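Local coordinates for protein O-methyltransferase (Burkholderia thailandensis, PDB 3MCZ) that probably transfers a methyl group from S-adenosylmethionine to a hydroxyl oxygen of an acceptor not yet identified, working as a dimer, at residues V115-Q118 against Y119-D123; T289-D293 against R294-A298; L22-V25 against V26-V29; K72-I75 against L76-L80; L163-P166 against M167-V171. All coordinates share one frame; numbering follows the deposited sequence. Where two conformers were deposited one is given.

Interaction 1. Residues V115-Q118 against Y119-D123; sequences VEHQ and YLQWD
The ring of Y119 lies across the last turn of its own helix, with one face over the CA of E116 at 3.7 Å from the ring centroid, a CH-pi contact offset toward the rim. The ring reaches this place because CG of Y119 sits between its backbone N and carbonyl carbon (chi1 70°), which folds the side chain back along the helix. The ring carbon CD2 also rests 3.9 Å from CG1 of V115; a flat ring suits the spot, since it can lie on the backbone of E116 with its face while meeting the valine methyl as well. Alongside, the extended chain of E116 runs in the same direction as L120, CG lying 3.7 Å from CD1 of the leucine, while its carboxylate continues to a salt bridge with R151.

The regular helical bonding gives way here. Y119 N still bonds to V115 O and L120 N to E116 O, but Q121 N turns to Q118 O at 3.1 Å, and a type I beta turn runs from Y119 to W122. The amide of Q121 bends back instead, and its NE2 gives a 2.7 Å hydrogen bond to H117 O, in the carbonyl plane, so that a side chain serves where a helical N-H would. A water 2.6 Å from H117 ND1 also accepts weakly from that NE2.

Q118 hydrogen-bonds S32 of the second subunit, and W122 stacks on W122 of that subunit. Within the chain, H117 of helix 112-119, and L120 just after it, pack on helix 150-172, while V115 and Y119 pack on helix 35-46.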
loop_
_atom_site.group_PDB
_atom_site.type_symbol
_atom_site.label_atom_id
_atom_site.label_comp_id
_atom_site.label_asym_id
_atom_site.label_seq_id
_atom_site.Cartn_x
_atom_site.Cartn_y
_atom_site.Cartn_z
ATOM N N VAL A 115 1.843 -9.294 -10.059
ATOM C CA VAL A 115 1.125 -8.035 -9.853
ATOM C C VAL A 115 -0.395 -8.248 -9.844
ATOM O O VAL A 115 -1.097 -7.749 -8.958
ATOM C CB VAL A 115 1.550 -6.952 -10.882
ATOM C CG1 VAL A 115 0.671 -5.730 -10.754
ATOM C CG2 VAL A 115 3.009 -6.615 -10.663
ATOM N N GLU A 116 -0.869 -9.078 -10.764
ATOM C CA GLU A 116 -2.296 -9.365 -10.898
ATOM C C GLU A 116 -2.832 -10.118 -9.689
ATOM O O GLU A 116 -3.924 -9.819 -9.190
ATOM C CB GLU A 116 -2.541 -10.205 -12.135
ATOM C CG GLU A 116 -3.994 -10.597 -12.296
ATOM C CD GLU A 116 -4.253 -11.292 -13.615
ATOM O OE1 GLU A 116 -3.318 -11.874 -14.193
ATOM O OE2 GLU A 116 -5.397 -11.220 -14.078
ATOM N N HIS A 117 -2.048 -11.073 -9.204
ATOM C CA HIS A 117 -2.430 -11.823 -8.025
ATOM C C HIS A 117 -2.577 -10.833 -6.851
ATOM O O HIS A 117 -3.521 -10.907 -6.061
ATOM C CB HIS A 117 -1.379 -12.878 -7.659
ATOM C CG HIS A 117 -1.631 -13.491 -6.320
ATOM N ND1 HIS A 117 -2.803 -14.162 -6.032
ATOM C CD2 HIS A 117 -0.897 -13.495 -5.177
ATOM C CE1 HIS A 117 -2.777 -14.556 -4.768
ATOM N NE2 HIS A 117 -1.624 -14.179 -4.232
ATOM N N GLN A 118 -1.617 -9.925 -6.738
ATOM C CA GLN A 118 -1.640 -8.924 -5.668
ATOM C C GLN A 118 -2.822 -7.947 -5.809
ATOM O O GLN A 118 -3.542 -7.713 -4.852
ATOM C CB GLN A 118 -0.317 -8.199 -5.590
ATOM C CG GLN A 118 0.850 -9.082 -5.100
ATOM C CD GLN A 118 2.209 -8.476 -5.375
ATOM O OE1 GLN A 118 2.403 -7.780 -6.381
ATOM N NE2 GLN A 118 3.184 -8.789 -4.519
ATOM N N TYR A 119 -3.052 -7.374 -6.975
ATOM C CA TYR A 119 -4.186 -6.453 -7.054
ATOM C C TYR A 119 -5.534 -7.102 -6.927
ATOM O O TYR A 119 -6.480 -6.474 -6.489
ATOM C CB TYR A 119 -4.111 -5.491 -8.221
ATOM C CG TYR A 119 -4.282 -5.965 -9.612
ATOM C CD1 TYR A 119 -5.485 -6.478 -10.067
ATOM C CD2 TYR A 119 -3.256 -5.753 -10.545
ATOM C CE1 TYR A 119 -5.629 -6.842 -11.387
ATOM C CE2 TYR A 119 -3.395 -6.117 -11.873
ATOM C CZ TYR A 119 -4.578 -6.667 -12.285
ATOM O OH TYR A 119 -4.719 -7.038 -13.615
ATOM N N LEU A 120 -5.615 -8.391 -7.234
ATOM C CA LEU A 120 -6.876 -9.115 -7.015
ATOM C C LEU A 120 -7.251 -9.311 -5.524
ATOM O O LEU A 120 -8.390 -9.733 -5.231
ATOM C CB LEU A 120 -6.830 -10.474 -7.748
ATOM C CG LEU A 120 -6.893 -10.339 -9.285
ATOM C CD1 LEU A 120 -6.705 -11.704 -9.988
ATOM C CD2 LEU A 120 -8.236 -9.655 -9.685
ATOM N N GLN A 121 -6.332 -9.036 -4.587
ATOM C CA GLN A 121 -6.686 -9.124 -3.154
ATOM C C GLN A 121 -7.051 -7.765 -2.534
ATOM O O GLN A 121 -7.301 -7.680 -1.326
ATOM C CB GLN A 121 -5.562 -9.780 -2.317
ATOM C CG GLN A 121 -4.839 -10.945 -2.990
ATOM C CD GLN A 121 -5.786 -11.959 -3.623
ATOM O OE1 GLN A 121 -6.818 -12.307 -3.044
ATOM N NE2 GLN A 121 -5.431 -12.443 -4.821
ATOM N N TRP A 122 -7.133 -6.716 -3.360
ATOM C CA TRP A 122 -7.332 -5.358 -2.853
ATOM C C TRP A 122 -8.556 -5.204 -1.965
ATOM O O TRP A 122 -8.521 -4.527 -0.930
ATOM C CB TRP A 122 -7.481 -4.388 -4.021
ATOM C CG TRP A 122 -7.464 -2.923 -3.650
ATOM C CD1 TRP A 122 -8.536 -2.098 -3.463
ATOM C CD2 TRP A 122 -6.303 -2.108 -3.503
ATOM N NE1 TRP A 122 -8.107 -0.829 -3.185
ATOM C CE2 TRP A 122 -6.745 -0.799 -3.204
ATOM C CE3 TRP A 122 -4.939 -2.344 -3.627
ATOM C CZ2 TRP A 122 -5.869 0.256 -3.014
ATOM C CZ3 TRP A 122 -4.054 -1.279 -3.404
ATOM C CH2 TRP A 122 -4.529 -0.006 -3.117
ATOM N N ASP A 123 -9.658 -5.779 -2.409
ATOM C CA ASP A 123 -10.908 -5.681 -1.670
ATOM C C ASP A 123 -10.992 -6.600 -0.447
ATOM O O ASP A 123 -11.902 -6.459 0.372
ATOM C CB ASP A 123 -12.111 -5.962 -2.598
ATOM C CG ASP A 123 -12.175 -5.019 -3.789
ATOM O OD1 ASP A 123 -11.579 -3.911 -3.699
ATOM O OD2 ASP A 123 -12.852 -5.372 -4.798
HETATM O O HOH W 1 -5.116 -14.562 -7.058
#

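Interaction 2. Residues T289-D293 against R294-A298; sequences TMNDD and RVTPA
T289 meets the returning chain through its carbonyl, whose O lies 3.5 Å from CD of P297; the peptide before this proline is cis, consistent with the change of direction before helix 298-310. Two residues on, N291 ties the two arms twice. Its backbone N bonds to T296 O at 2.9 Å, and its ND2 donates to T296 OG1 at 2.8 Å, the hydroxyl lying well out of the amide plane, so the bond is bent (130° at the hydrogen). N291 also starts a type I beta turn that R294 N closes on N291 O. D292 occupies the turn itself, where its carbonyl receives a weak bond from R294 NH1.

D293 gathers several donors. With chi1 67° its carboxylate swings over the following residues, and OD1 accepts from V295 N, an Asx turn, and from T296 N, both 3.0 Å away and on the same face of the carboxylate plane. T296 OG1 stands 2.7 Å from D293 OD1 and 2.8 Å from D293 OD2. A short acidic side chain suits this place, since it can take two backbone N-H groups while lying against the hydroxyl. R294, between D293 and V295, has a left-handed helical backbone (phi 65°).

R294 and V295 pack on H78 of the second subunit. Within the chain the loop joins strand 281-288 to helix 298-310; T289 reaches T342 of the adjoining strand 341-347, and M290 N bonds to T319 at the start of helix 319-328.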
loop_
_atom_site.group_PDB
_atom_site.type_symbol
_atom_site.label_atom_id
_atom_site.label_comp_id
_atom_site.label_asym_id
_atom_site.label_seq_id
_atom_site.Cartn_x
_atom_site.Cartn_y
_atom_site.Cartn_z
ATOM N N THR A 289 10.921 -19.111 7.526
ATOM C CA THR A 289 11.550 -19.200 8.852
ATOM C C THR A 289 10.790 -18.344 9.877
ATOM O O THR A 289 10.514 -17.157 9.633
ATOM C CB THR A 289 12.984 -18.704 8.778
ATOM O OG1 THR A 289 13.683 -19.470 7.799
ATOM C CG2 THR A 289 13.700 -18.811 10.128
HETATM N N MSE A 290 10.430 -18.956 10.992
HETATM C CA MSE A 290 9.716 -18.261 12.059
HETATM C C MSE A 290 10.185 -18.816 13.390
HETATM O O MSE A 290 10.102 -20.030 13.617
HETATM C CB MSE A 290 8.211 -18.492 11.896
HETATM C CG MSE A 290 7.407 -18.163 13.143
HETATM SE SE MSE A 290 5.535 -18.626 13.011
HETATM C CE MSE A 290 5.095 -16.735 12.523
ATOM N N ASN A 291 10.637 -17.944 14.272
ATOM C CA ASN A 291 11.062 -18.363 15.587
ATOM C C ASN A 291 9.851 -18.684 16.478
ATOM O O ASN A 291 8.704 -18.311 16.157
ATOM C CB ASN A 291 11.942 -17.281 16.222
ATOM C CG ASN A 291 13.214 -17.044 15.438
ATOM O OD1 ASN A 291 13.572 -17.839 14.590
ATOM N ND2 ASN A 291 13.883 -15.954 15.710
ATOM N N ASP A 292 10.106 -19.346 17.609
ATOM C CA ASP A 292 9.029 -19.642 18.600
ATOM C C ASP A 292 8.293 -18.407 19.162
ATOM O O ASP A 292 7.151 -18.500 19.573
ATOM C CB ASP A 292 9.589 -20.496 19.746
ATOM C CG ASP A 292 9.705 -21.975 19.361
ATOM O OD1 ASP A 292 8.874 -22.489 18.538
ATOM O OD2 ASP A 292 10.609 -22.631 19.902
ATOM N N ASP A 293 8.905 -17.242 19.121
ATOM C CA ASP A 293 8.249 -16.027 19.605
ATOM C C ASP A 293 7.155 -15.489 18.663
ATOM O O ASP A 293 6.395 -14.619 19.039
ATOM C CB ASP A 293 9.285 -14.949 19.928
ATOM C CG ASP A 293 10.027 -14.416 18.692
ATOM O OD1 ASP A 293 9.681 -14.727 17.522
ATOM O OD2 ASP A 293 10.969 -13.628 18.905
ATOM N N ARG A 294 7.077 -16.037 17.453
ATOM C CA ARG A 294 6.062 -15.655 16.439
ATOM C C ARG A 294 6.174 -14.205 15.920
ATOM O O ARG A 294 5.313 -13.738 15.183
ATOM C CB ARG A 294 4.656 -15.964 16.968
ATOM C CG ARG A 294 4.424 -17.447 16.959
ATOM C CD ARG A 294 3.121 -17.744 17.581
ATOM N NE ARG A 294 2.708 -19.128 17.369
ATOM C CZ ARG A 294 3.164 -20.189 18.007
ATOM N NH1 ARG A 294 4.170 -20.149 18.938
ATOM N NH2 ARG A 294 2.620 -21.347 17.664
ATOM N N VAL A 295 7.253 -13.514 16.277
ATOM C CA VAL A 295 7.452 -12.137 15.825
ATOM C C VAL A 295 8.784 -11.915 15.142
ATOM O O VAL A 295 9.016 -10.819 14.631
ATOM C CB VAL A 295 7.282 -11.102 16.940
ATOM C CG1 VAL A 295 5.863 -11.131 17.506
ATOM C CG2 VAL A 295 8.287 -11.318 18.083
ATOM N N THR A 296 9.662 -12.920 15.150
ATOM C CA THR A 296 10.956 -12.808 14.552
ATOM C C THR A 296 11.171 -13.987 13.618
ATOM O O THR A 296 10.805 -15.107 13.974
ATOM C CB THR A 296 12.043 -12.757 15.630
ATOM O OG1 THR A 296 12.039 -13.956 16.362
ATOM C CG2 THR A 296 11.742 -11.730 16.633
ATOM N N PRO A 297 11.711 -13.737 12.411
ATOM C CA PRO A 297 11.903 -12.408 11.780
ATOM C C PRO A 297 10.582 -11.696 11.547
ATOM O O PRO A 297 9.562 -12.351 11.386
ATOM C CB PRO A 297 12.560 -12.724 10.424
ATOM C CG PRO A 297 12.738 -14.202 10.373
ATOM C CD PRO A 297 12.191 -14.847 11.575
ATOM N N ALA A 298 10.596 -10.354 11.542
ATOM C CA ALA A 298 9.354 -9.598 11.523
ATOM C C ALA A 298 8.467 -9.979 10.342
ATOM O O ALA A 298 7.224 -10.011 10.451
ATOM C CB ALA A 298 9.641 -8.071 11.510
#

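Interaction 3. Residues L22-V25 against V26-V29; sequences LTSV and VDLV
The chain enters the helix at S24, whose own backbone is extended while V25 already has helical angles. The first helical bonds follow at once: L28 N to S24 O at 3.1 Å, then V29 N to V25 O at 3.0 Å, the latter nearly straight.

S24 is the N-cap. Its OG, placed by a chi1 of 69° between the backbone N and the carbonyl carbon, accepts from D27 N at 3.1 Å with an angle of 157° at the hydrogen, replacing the carbonyl that a preceding turn would have supplied. Serine suits the site because its hydroxyl is one carbon from the backbone. D27 brings its carboxylate close to the same hydroxyl, CG standing 3.3 Å from S24 OG. L22 packs against the first turn from another side: CD1 touches L28 CD1 at 3.9 Å, the side chains crossing at about a right angle, and CD2 lies 3.7 Å from D27 O.

Both leucines also pack on L85 of the second subunit, and V25 meets Y102 of that chain, so the cap lies beside the dimer interface. Chemically, the helix start combines several roles: the serine hydroxyl accepts from a first-turn N-H, the acidic D27 would probably interact favourably with the positive end of the helix dipole, and the leucines give apolar contact with the other subunit.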
loop_
_atom_site.group_PDB
_atom_site.type_symbol
_atom_site.label_atom_id
_atom_site.label_comp_id
_atom_site.label_asym_id
_atom_site.label_seq_id
_atom_site.Cartn_x
_atom_site.Cartn_y
_atom_site.Cartn_z
ATOM N N LEU A 22 7.852 0.450 13.473
ATOM C CA LEU A 22 7.654 1.892 13.198
ATOM C C LEU A 22 8.115 2.646 14.424
ATOM O O LEU A 22 7.846 2.213 15.546
ATOM C CB LEU A 22 6.177 2.196 12.975
ATOM C CG LEU A 22 5.579 1.473 11.783
ATOM C CD1 LEU A 22 4.103 1.235 12.042
ATOM C CD2 LEU A 22 5.781 2.268 10.503
ATOM N N THR A 23 8.840 3.737 14.231
ATOM C CA THR A 23 9.411 4.437 15.372
ATOM C C THR A 23 9.232 5.937 15.295
ATOM O O THR A 23 9.872 6.664 16.036
ATOM C CB THR A 23 10.913 4.086 15.565
ATOM O OG1 THR A 23 11.661 4.484 14.413
ATOM C CG2 THR A 23 11.097 2.580 15.815
ATOM N N SER A 24 8.361 6.416 14.412
ATOM C CA SER A 24 8.090 7.852 14.310
ATOM C C SER A 24 6.691 8.018 13.727
ATOM O O SER A 24 6.230 7.147 12.963
ATOM C CB SER A 24 9.105 8.529 13.388
ATOM O OG SER A 24 8.905 8.121 12.022
ATOM N N VAL A 25 6.052 9.143 14.046
ATOM C CA VAL A 25 4.733 9.452 13.519
ATOM C C VAL A 25 4.767 9.658 12.003
ATOM O O VAL A 25 3.812 9.292 11.315
ATOM C CB VAL A 25 4.050 10.646 14.223
ATOM C CG1 VAL A 25 4.753 11.983 13.935
ATOM C CG2 VAL A 25 2.570 10.739 13.807
ATOM N N VAL A 26 5.875 10.198 11.487
ATOM C CA VAL A 26 6.044 10.309 10.026
ATOM C C VAL A 26 5.911 8.912 9.361
ATOM O O VAL A 26 5.173 8.729 8.388
ATOM C CB VAL A 26 7.387 10.983 9.655
ATOM C CG1 VAL A 26 7.615 10.940 8.146
ATOM C CG2 VAL A 26 7.407 12.445 10.150
ATOM N N ASP A 27 6.610 7.930 9.920
ATOM C CA ASP A 27 6.601 6.579 9.362
ATOM C C ASP A 27 5.190 5.972 9.480
ATOM O O ASP A 27 4.723 5.267 8.586
ATOM C CB ASP A 27 7.722 5.718 9.996
ATOM C CG ASP A 27 9.134 6.090 9.448
ATOM O OD1 ASP A 27 9.227 7.007 8.603
ATOM O OD2 ASP A 27 10.166 5.467 9.831
ATOM N N LEU A 28 4.476 6.328 10.538
ATOM C CA LEU A 28 3.093 5.895 10.726
ATOM C C LEU A 28 2.112 6.437 9.667
ATOM O O LEU A 28 1.347 5.662 9.048
ATOM C CB LEU A 28 2.666 6.326 12.119
ATOM C CG LEU A 28 1.530 5.722 12.882
ATOM C CD1 LEU A 28 1.620 4.142 12.923
ATOM C CD2 LEU A 28 1.533 6.338 14.295
ATOM N N VAL A 29 2.159 7.748 9.412
ATOM C CA VAL A 29 1.323 8.333 8.349
ATOM C C VAL A 29 1.720 7.785 6.971
ATOM O O VAL A 29 0.856 7.554 6.135
ATOM C CB VAL A 29 1.365 9.894 8.382
ATOM C CG1 VAL A 29 0.643 10.539 7.162
ATOM C CG2 VAL A 29 0.746 10.376 9.689
#

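Interaction 4. Residues K72-I75 against L76-L80; sequences KAAI and LLHAL
L76 opens the second half of the helix with its N bonded to K72 O at 3.1 Å, and its side chain then leads away from that turn. L77 follows: its N donates to A73 O at 2.9 Å, and its CG also lies 3.2 Å from A73 O, packed against the carbonyl. H78 N bonds to A74 O at 3.0 Å and almost straight (170°). Its ring leans back as well, CG lying anti to the carbonyl carbon (chi1 -72°), which leaves ND1 2.9 Å from A74 O. The small CB of A74 lies 4.3 Å from ND1 of H78, so the ring can lean back over this turn. A79 N closes the series on I75 O at 3.1 Å.

The end of K72 leaves for the second subunit, bonding to S134, I131 and N312 there. Helix 70-82 belongs to a winged-helix-like fold and follows helix 59-66, on which A73 and L77 pack, while L76 and L80 meet helix 49-52. H78 reaches the hairpin 86-89/92-95, where its NE2 hydrogen-bonds K88 and its ring meets F93 edge-to-face.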
loop_
_atom_site.group_PDB
_atom_site.type_symbol
_atom_site.label_atom_id
_atom_site.label_comp_id
_atom_site.label_asym_id
_atom_site.label_seq_id
_atom_site.Cartn_x
_atom_site.Cartn_y
_atom_site.Cartn_z
ATOM N N LYS A 72 -4.746 14.659 -17.952
ATOM C CA LYS A 72 -4.691 13.612 -16.924
ATOM C C LYS A 72 -3.683 12.525 -17.259
ATOM O O LYS A 72 -2.942 12.078 -16.377
ATOM C CB LYS A 72 -6.089 13.038 -16.685
ATOM C CG LYS A 72 -7.113 14.100 -16.232
ATOM C CD LYS A 72 -8.322 13.409 -15.609
ATOM C CE LYS A 72 -9.457 14.358 -15.302
ATOM N NZ LYS A 72 -10.506 13.588 -14.549
ATOM N N ALA A 73 -3.579 12.153 -18.533
ATOM C CA ALA A 73 -2.562 11.191 -18.947
ATOM C C ALA A 73 -1.186 11.735 -18.631
ATOM O O ALA A 73 -0.326 10.977 -18.180
ATOM C CB ALA A 73 -2.676 10.823 -20.441
ATOM N N ALA A 74 -0.985 13.037 -18.868
ATOM C CA ALA A 74 0.283 13.710 -18.529
ATOM C C ALA A 74 0.605 13.594 -17.046
ATOM O O ALA A 74 1.714 13.292 -16.697
ATOM C CB ALA A 74 0.260 15.192 -18.964
ATOM N N ILE A 75 -0.371 13.828 -16.184
ATOM C CA ILE A 75 -0.160 13.697 -14.748
ATOM C C ILE A 75 0.311 12.253 -14.378
ATOM O O ILE A 75 1.255 12.071 -13.598
ATOM C CB ILE A 75 -1.442 14.115 -13.961
ATOM C CG1 ILE A 75 -1.750 15.604 -14.146
ATOM C CG2 ILE A 75 -1.275 13.834 -12.480
ATOM C CD1 ILE A 75 -3.169 15.996 -13.681
ATOM N N LEU A 76 -0.348 11.242 -14.955
ATOM C CA LEU A 76 0.019 9.870 -14.675
ATOM C C LEU A 76 1.436 9.591 -15.172
ATOM O O LEU A 76 2.218 8.972 -14.470
ATOM C CB LEU A 76 -0.954 8.904 -15.307
ATOM C CG LEU A 76 -0.594 7.407 -15.122
ATOM C CD1 LEU A 76 -0.579 6.929 -13.686
ATOM C CD2 LEU A 76 -1.540 6.582 -15.975
ATOM N N LEU A 77 1.750 10.045 -16.381
ATOM C CA LEU A 77 3.023 9.692 -16.973
ATOM C C LEU A 77 4.145 10.314 -16.162
ATOM O O LEU A 77 5.170 9.683 -15.952
ATOM C CB LEU A 77 3.105 10.109 -18.432
ATOM C CG LEU A 77 2.164 9.387 -19.398
ATOM C CD1 LEU A 77 1.955 10.235 -20.633
ATOM C CD2 LEU A 77 2.727 7.995 -19.763
ATOM N N HIS A 78 3.942 11.563 -15.739
ATOM C CA HIS A 78 4.897 12.220 -14.847
ATOM C C HIS A 78 5.111 11.478 -13.548
ATOM O O HIS A 78 6.239 11.298 -13.122
ATOM C CB HIS A 78 4.506 13.700 -14.634
ATOM C CG HIS A 78 4.754 14.554 -15.837
ATOM N ND1 HIS A 78 3.758 15.272 -16.460
ATOM C CD2 HIS A 78 5.891 14.817 -16.523
ATOM C CE1 HIS A 78 4.268 15.932 -17.487
ATOM N NE2 HIS A 78 5.557 15.657 -17.558
ATOM N N ALA A 79 4.050 10.988 -12.920
ATOM C CA ALA A 79 4.201 10.214 -11.701
ATOM C C ALA A 79 4.944 8.888 -11.934
ATOM O O ALA A 79 5.775 8.478 -11.095
ATOM C CB ALA A 79 2.799 9.950 -11.038
ATOM N N LEU A 80 4.673 8.235 -13.067
ATOM C CA LEU A 80 5.396 7.012 -13.440
ATOM C C LEU A 80 6.883 7.265 -13.717
ATOM O O LEU A 80 7.743 6.468 -13.322
ATOM C CB LEU A 80 4.747 6.358 -14.640
ATOM C CG LEU A 80 3.351 5.782 -14.379
ATOM C CD1 LEU A 80 2.730 5.256 -15.685
ATOM C CD2 LEU A 80 3.431 4.625 -13.298
#

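Interaction 5. Residues L163-P166 against M167-V171; sequences LSQP and MVDVV
Q165 and D169, one helical turn apart, meet through their polar ends: NE2 of the glutamine donates to OD1 of the aspartate at 2.6 Å. The donor comes from the syn side of that oxygen, 26° out of the carboxylate plane, and the amide and carboxylate planes stand 43° apart. Q165 gets there by bending at chi2 (60°), which curls the amide back along the helix. Its NE2 also bonds to Q196 of helix 192-200, so the amide is held by two partners.

Behind this pair the backbone carries on, with D169 N bonded to Q165 O at 3.2 Å. One residue earlier, S164 O accepts V168 N at 3.1 Å and, weakly, M167 N, while V168 CG2 lies 3.3 Å from S164 O. P166 has no N-H to give, so one link to the preceding turn is lost and the helix kinks there. S164 OG binds back to M160 O within the helix.

Proline thus breaks the ladder of backbone bonds, and a glutamine-aspartate side-chain bond spans the next turn. The amide, being neutral, probably eases the negative charge of the solvent-exposed D169 without fully neutralising it.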
loop_
_atom_site.group_PDB
_atom_site.type_symbol
_atom_site.label_atom_id
_atom_site.label_comp_id
_atom_site.label_asym_id
_atom_site.label_seq_id
_atom_site.Cartn_x
_atom_site.Cartn_y
_atom_site.Cartn_z
ATOM N N LEU A 163 7.831 -16.827 -8.056
ATOM C CA LEU A 163 8.372 -16.466 -6.747
ATOM C C LEU A 163 9.146 -17.624 -6.099
ATOM O O LEU A 163 10.063 -17.387 -5.314
ATOM C CB LEU A 163 7.254 -15.935 -5.814
ATOM C CG LEU A 163 6.687 -14.547 -6.174
ATOM C CD1 LEU A 163 5.440 -14.218 -5.357
ATOM C CD2 LEU A 163 7.743 -13.436 -6.001
ATOM N N SER A 164 8.798 -18.863 -6.453
ATOM C CA SER A 164 9.438 -20.025 -5.878
ATOM C C SER A 164 10.779 -20.407 -6.515
ATOM O O SER A 164 11.489 -21.226 -5.949
ATOM C CB SER A 164 8.482 -21.218 -5.921
ATOM O OG SER A 164 7.358 -20.909 -5.111
ATOM N N GLN A 165 11.141 -19.822 -7.655
ATOM C CA GLN A 165 12.319 -20.309 -8.411
ATOM C C GLN A 165 13.638 -20.382 -7.637
ATOM O O GLN A 165 14.421 -21.325 -7.832
ATOM C CB GLN A 165 12.555 -19.508 -9.700
ATOM C CG GLN A 165 13.540 -20.155 -10.674
ATOM C CD GLN A 165 13.086 -21.527 -11.142
ATOM O OE1 GLN A 165 11.913 -21.715 -11.476
ATOM N NE2 GLN A 165 14.001 -22.499 -11.151
ATOM N N PRO A 166 13.930 -19.376 -6.809
ATOM C CA PRO A 166 15.209 -19.478 -6.079
ATOM C C PRO A 166 15.286 -20.717 -5.234
ATOM O O PRO A 166 16.310 -21.357 -5.210
ATOM C CB PRO A 166 15.221 -18.234 -5.194
ATOM C CG PRO A 166 14.353 -17.241 -5.922
ATOM C CD PRO A 166 13.295 -18.055 -6.641
HETATM N N MSE A 167 14.191 -21.070 -4.559
HETATM C CA MSE A 167 14.229 -22.243 -3.714
HETATM C C MSE A 167 14.168 -23.529 -4.503
HETATM O O MSE A 167 14.756 -24.498 -4.093
HETATM C CB MSE A 167 13.147 -22.216 -2.677
HETATM C CG MSE A 167 13.582 -21.394 -1.545
HETATM SE SE MSE A 167 12.057 -20.679 -0.792
HETATM C CE MSE A 167 11.008 -20.354 -2.407
ATOM N N VAL A 168 13.486 -23.514 -5.652
ATOM C CA VAL A 168 13.470 -24.672 -6.570
ATOM C C VAL A 168 14.882 -25.112 -6.945
ATOM O O VAL A 168 15.211 -26.299 -6.924
ATOM C CB VAL A 168 12.671 -24.380 -7.854
ATOM C CG1 VAL A 168 12.808 -25.531 -8.794
ATOM C CG2 VAL A 168 11.164 -24.117 -7.504
ATOM N N ASP A 169 15.723 -24.147 -7.270
ATOM C CA ASP A 169 17.107 -24.431 -7.659
ATOM C C ASP A 169 17.898 -25.071 -6.513
ATOM O O ASP A 169 18.649 -26.013 -6.743
ATOM C CB ASP A 169 17.794 -23.151 -8.139
ATOM C CG ASP A 169 17.021 -22.452 -9.263
ATOM O OD1 ASP A 169 16.287 -23.150 -10.006
ATOM O OD2 ASP A 169 17.143 -21.213 -9.401
ATOM N N VAL A 170 17.674 -24.612 -5.280
ATOM C CA VAL A 170 18.330 -25.210 -4.107
ATOM C C VAL A 170 17.823 -26.605 -3.801
ATOM O O VAL A 170 18.610 -27.525 -3.585
ATOM C CB VAL A 170 18.205 -24.324 -2.862
ATOM C CG1 VAL A 170 18.658 -25.082 -1.616
ATOM C CG2 VAL A 170 19.010 -23.045 -3.049
ATOM N N VAL A 171 16.505 -26.793 -3.817
ATOM C CA VAL A 171 15.947 -28.119 -3.577
ATOM C C VAL A 171 16.463 -29.136 -4.603
ATOM O O VAL A 171 16.833 -30.268 -4.251
ATOM C CB VAL A 171 14.391 -28.072 -3.570
ATOM C CG1 VAL A 171 13.782 -29.460 -3.618
ATOM C CG2 VAL A 171 13.924 -27.336 -2.333
#

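In the fold
All five contacts are local, yet their settings differ. Interactions 1 and 4 are buried, interaction 5 partly so, and interactions 2 and 3 lie at the surface. Interactions 3 and 4 belong to the dimerisation part of the chain, interactions 2 and 5 to the methyltransferase part. Two are uninterrupted or kinked helix turns (4 and 5), two mark a helix end or start (1 and 3), and interaction 2 is a loop stapled by a carboxylate. Side-chain hydrogen bonds shape interactions 1, 2, 3 and 5, whereas interaction 4 relies on backbone bonds and mostly apolar burial. Interactions 1 to 4 touch the second subunit; interaction 5 does not.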